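Local atomic coordinates of choline binding protein PCPA (Streptococcus pneumoniae, PDB entry 4CP6), a protein that probably serves at the pneumococcal cell surface as a choline-binding protein, presenting a leucine-rich repeat region that is studied as a vaccine antigen. Residues I98-P101 and S102-K106; L343-G346 and N347-S351. All blocks are in the same frame, centred on the assembly; numbering follows the deposited sequence.

Contact 1 (I98-P101 and S102-K106)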
loop_
_atom_site.group_PDB
_atom_site.type_symbol
_atom_site.label_atom_id
_atom_site.label_comp_id
_atom_site.label_asym_id
_atom_site.label_seq_id
_atom_site.Cartn_x
_atom_site.Cartn_y
_atom_site.Cartn_z
ATOM N N ILE A 98 -20.276 -16.869 1.881
ATOM C CA ILE A 98 -19.698 -18.151 1.550
ATOM C C ILE A 98 -19.091 -18.713 2.807
ATOM O O ILE A 98 -18.356 -17.987 3.504
ATOM C CB ILE A 98 -18.671 -18.101 0.381
ATOM C CG1 ILE A 98 -19.361 -17.646 -0.947
ATOM C CG2 ILE A 98 -17.974 -19.471 0.222
ATOM C CD1 ILE A 98 -18.411 -17.358 -2.111
ATOM N N THR A 99 -19.402 -19.981 3.111
ATOM C CA THR A 99 -18.846 -20.703 4.246
ATOM C C THR A 99 -17.756 -21.630 3.740
ATOM O O THR A 99 -17.961 -22.369 2.760
ATOM C CB THR A 99 -19.950 -21.436 5.008
ATOM O OG1 THR A 99 -20.805 -20.461 5.595
ATOM C CG2 THR A 99 -19.406 -22.364 6.094
ATOM N N ILE A 100 -16.569 -21.562 4.388
ATOM C CA ILE A 100 -15.414 -22.345 4.010
ATOM C C ILE A 100 -15.259 -23.494 4.990
ATOM O O ILE A 100 -15.109 -23.244 6.187
ATOM C CB ILE A 100 -14.167 -21.433 4.003
ATOM C CG1 ILE A 100 -14.385 -20.262 2.999
ATOM C CG2 ILE A 100 -12.899 -22.233 3.715
ATOM C CD1 ILE A 100 -13.157 -19.333 2.743
ATOM N N PRO A 101 -15.265 -24.748 4.497
ATOM C CA PRO A 101 -15.147 -25.894 5.409
ATOM C C PRO A 101 -13.738 -26.006 5.960
ATOM O O PRO A 101 -12.809 -25.455 5.358
ATOM C CB PRO A 101 -15.519 -27.094 4.523
ATOM C CG PRO A 101 -15.105 -26.656 3.127
ATOM C CD PRO A 101 -15.437 -25.185 3.093
ATOM N N SER A 102 -13.567 -26.757 7.069
ATOM C CA SER A 102 -12.256 -26.900 7.695
ATOM C C SER A 102 -11.194 -27.517 6.792
ATOM O O SER A 102 -10.025 -27.184 6.938
ATOM C CB SER A 102 -12.355 -27.664 9.014
ATOM O OG SER A 102 -12.857 -28.973 8.814
ATOM N N SER A 103 -11.583 -28.374 5.829
ATOM C CA SER A 103 -10.647 -29.029 4.927
ATOM C C SER A 103 -9.841 -28.077 4.019
ATOM O O SER A 103 -8.815 -28.488 3.494
ATOM C CB SER A 103 -11.377 -30.067 4.072
ATOM O OG SER A 103 -12.367 -29.497 3.232
ATOM N N ILE A 104 -10.335 -26.842 3.791
ATOM C CA ILE A 104 -9.579 -25.930 2.899
ATOM C C ILE A 104 -8.261 -25.489 3.557
ATOM O O ILE A 104 -8.298 -24.823 4.594
ATOM C CB ILE A 104 -10.427 -24.719 2.484
ATOM C CG1 ILE A 104 -11.735 -25.138 1.763
ATOM C CG2 ILE A 104 -9.602 -23.699 1.635
ATOM C CD1 ILE A 104 -11.553 -25.921 0.390
ATOM N N LYS A 105 -7.134 -25.852 2.959
ATOM C CA LYS A 105 -5.817 -25.467 3.453
ATOM C C LYS A 105 -5.222 -24.283 2.676
ATOM O O LYS A 105 -4.332 -23.619 3.190
ATOM C CB LYS A 105 -4.856 -26.659 3.379
ATOM C CG LYS A 105 -3.605 -26.425 4.238
ATOM C CD LYS A 105 -2.838 -27.712 4.489
ATOM C CE LYS A 105 -1.554 -27.443 5.240
ATOM N NZ LYS A 105 -0.957 -28.689 5.797
ATOM N N LYS A 106 -5.650 -24.056 1.430
ATOM C CA LYS A 106 -5.099 -22.975 0.626
ATOM C C LYS A 106 -6.171 -22.362 -0.218
ATOM O O LYS A 106 -6.995 -23.082 -0.786
ATOM C CB LYS A 106 -3.982 -23.517 -0.279
ATOM C CG LYS A 106 -3.281 -22.441 -1.104
ATOM C CD LYS A 106 -1.856 -22.802 -1.476
ATOM C CE LYS A 106 -1.773 -23.870 -2.532
ATOM N NZ LYS A 106 -0.394 -24.010 -3.085
HETATM O O HOH W 1 -10.523 -23.828 6.084
#
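Ile100 and Ile104 meet across a tight turn, the CG2 methyl of Ile100 resting 3.7 Å from CG1 of Ile104 and equally close to its CB. The two side chains cross at about a right angle. In Ile100 the CG2 branch lies opposite the backbone N (CG1 has chi1 -59°), which brings this methyl, rather than the longer CG1-CD1 arm, up against Ile104; the side chain also touches Ile120 and Phe122 of strand 119-122. CG1 of Ile104, set beside its own backbone N, also lies 3.9 Å from Pro101 CD, so that it meets both the methyl and the proline ring. Pro101 CG faces Ser103 as well, 3.9 Å from OG. Ser103 OG itself is hydrogen-bonded to Thr62 OG1 and to the backbone O of Val73, so this buried hydroxyl is satisfied and ties the turn to Thr62 and to strand 69-76.

The backbone closes with a hydrogen bond from Ile104 N to Pro101 O at 3.2 Å, fairly straight at 165° although the donor sits well above the carbonyl plane. Water 1 lies 2.9 Å from Pro101 O and is placed to bridge it to Ile104 O, though it has more acceptors near it than protons to give. Ile104 also touches Val73 and Val76 of strand 69-76. Pro101 to Ile104 thus forms a type I beta turn at the end of a strand in the parallel sheet, the sharp corner by which a leucine-rich repeat solenoid of the BspA type leaves one strand for the next face of its coil.

Contact 2 (L343-G346 and N347-S351); sequences LTIG and NNINS
Ile345 reaches across the turn to Ile349 with its CG2 methyl, which lies 3.7 Å from CG2 of Ile349 and 3.8 Å from its CB. The two side chains run roughly perpendicular to each other. A chi1 of -50° places CG1 of Ile345 beside the backbone N and turns CG2 to Ile349. The Ile345 side chain also touches Phe356 and, on strand 366-369, Ile367 and Ile369. Ile349 is extended (chi2 165°), and this carries its CD1 back over the start of the turn, 3.8 Å from Gly346 N and 3.9 Å from Ile345 CG2.

Gly346 follows as the first residue of a type I beta turn that runs to Ile349. In the leucine-rich repeat solenoid, turns of this kind let the chain leave a strand of the parallel sheet, here 342-345, and bend round the coil. Gly346 O accepts the amide of Ile349 at 3.3 Å, with an N-H...O angle of 163° and the donor above the carbonyl plane. Water 2 lies 2.9 Å from the same oxygen and is placed to bridge it to Ile349 O, although other acceptors compete for its protons. At the turn's outer corner Asn347 N is hydrogen-bonded to Asp324 OD1 and Asn348 ND2 to Asn325 OD1, both earlier in the sequence, while Asn347 O accepts from ND2 of the later Asn371.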
loop_
_atom_site.group_PDB
_atom_site.type_symbol
_atom_site.label_atom_id
_atom_site.label_comp_id
_atom_site.label_asym_id
_atom_site.label_seq_id
_atom_site.Cartn_x
_atom_site.Cartn_y
_atom_site.Cartn_z
ATOM N N LEU A 343 10.990 27.617 -1.895
ATOM C CA LEU A 343 11.821 26.421 -1.813
ATOM C C LEU A 343 13.256 26.861 -1.547
ATOM O O LEU A 343 13.755 27.768 -2.241
ATOM C CB LEU A 343 11.730 25.598 -3.124
ATOM C CG LEU A 343 12.764 24.486 -3.240
ATOM C CD1 LEU A 343 12.407 23.335 -2.285
ATOM C CD2 LEU A 343 12.840 23.952 -4.677
ATOM N N THR A 344 13.935 26.240 -0.568
ATOM C CA THR A 344 15.346 26.493 -0.329
ATOM C C THR A 344 16.112 25.206 -0.558
ATOM O O THR A 344 15.669 24.147 -0.099
ATOM C CB THR A 344 15.607 27.052 1.081
ATOM O OG1 THR A 344 14.955 28.324 1.167
ATOM C CG2 THR A 344 17.101 27.198 1.383
ATOM N N ILE A 345 17.224 25.293 -1.282
ATOM C CA ILE A 345 18.052 24.142 -1.596
ATOM C C ILE A 345 19.341 24.339 -0.806
ATOM O O ILE A 345 20.092 25.290 -1.057
ATOM C CB ILE A 345 18.297 24.030 -3.120
ATOM C CG1 ILE A 345 16.966 24.132 -3.904
ATOM C CG2 ILE A 345 19.043 22.740 -3.451
ATOM C CD1 ILE A 345 17.093 24.040 -5.436
ATOM N N GLY A 346 19.600 23.401 0.110
ATOM C CA GLY A 346 20.716 23.439 1.052
ATOM C C GLY A 346 22.112 23.540 0.478
ATOM O O GLY A 346 22.353 23.315 -0.709
ATOM N N ASN A 347 23.072 23.886 1.373
ATOM C CA ASN A 347 24.451 24.253 1.023
ATOM C C ASN A 347 25.234 23.298 0.155
ATOM O O ASN A 347 25.955 23.754 -0.734
ATOM C CB ASN A 347 25.297 24.539 2.290
ATOM C CG ASN A 347 24.844 25.748 3.099
ATOM O OD1 ASN A 347 24.032 26.565 2.672
ATOM N ND2 ASN A 347 25.342 25.888 4.310
ATOM N N ASN A 348 25.166 21.990 0.428
ATOM C CA ASN A 348 26.033 21.080 -0.290
ATOM C C ASN A 348 25.328 20.324 -1.410
ATOM O O ASN A 348 25.856 19.327 -1.889
ATOM C CB ASN A 348 26.767 20.142 0.697
ATOM C CG ASN A 348 27.394 20.943 1.822
ATOM O OD1 ASN A 348 28.089 21.950 1.584
ATOM N ND2 ASN A 348 27.008 20.638 3.056
ATOM N N ILE A 349 24.175 20.851 -1.890
ATOM C CA ILE A 349 23.469 20.252 -3.023
ATOM C C ILE A 349 23.967 21.028 -4.225
ATOM O O ILE A 349 23.609 22.206 -4.392
ATOM C CB ILE A 349 21.931 20.337 -2.812
ATOM C CG1 ILE A 349 21.526 19.548 -1.540
ATOM C CG2 ILE A 349 21.239 19.761 -4.054
ATOM C CD1 ILE A 349 20.153 19.869 -1.064
ATOM N N ASN A 350 24.819 20.382 -5.030
ATOM C CA ASN A 350 25.472 21.049 -6.165
ATOM C C ASN A 350 25.070 20.482 -7.515
ATOM O O ASN A 350 25.596 20.919 -8.530
ATOM C CB ASN A 350 27.005 21.010 -6.010
ATOM C CG ASN A 350 27.576 19.616 -5.880
ATOM O OD1 ASN A 350 27.240 18.701 -6.624
ATOM N ND2 ASN A 350 28.462 19.419 -4.925
ATOM N N SER A 351 24.163 19.498 -7.543
ATOM C CA SER A 351 23.719 18.892 -8.783
ATOM C C SER A 351 22.225 18.665 -8.642
ATOM O O SER A 351 21.786 18.041 -7.671
ATOM C CB SER A 351 24.457 17.580 -9.014
ATOM O OG SER A 351 23.976 16.931 -10.177
HETATM O O HOH W 2 22.011 24.523 -3.309
#

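Contacts 1 and 2 are the same kind of corner set far apart along one elongated chain: their centres are 58 Å apart, their nearest atoms about 48 Å, and they lie on opposite sides of the chain's centre. Each follows the end of a strand in a parallel five-stranded sheet, but the sheets differ, 97-100 belonging to one and 342-345 to another, as do the leucine-rich repeat ranges of the sequence. A water placed between two carbonyls recurs in both; among the differences are the first turn residue, proline in contact 1 and glycine in contact 2, and the conformation of the second isoleucine, bent in 102-106 and extended in 347-351.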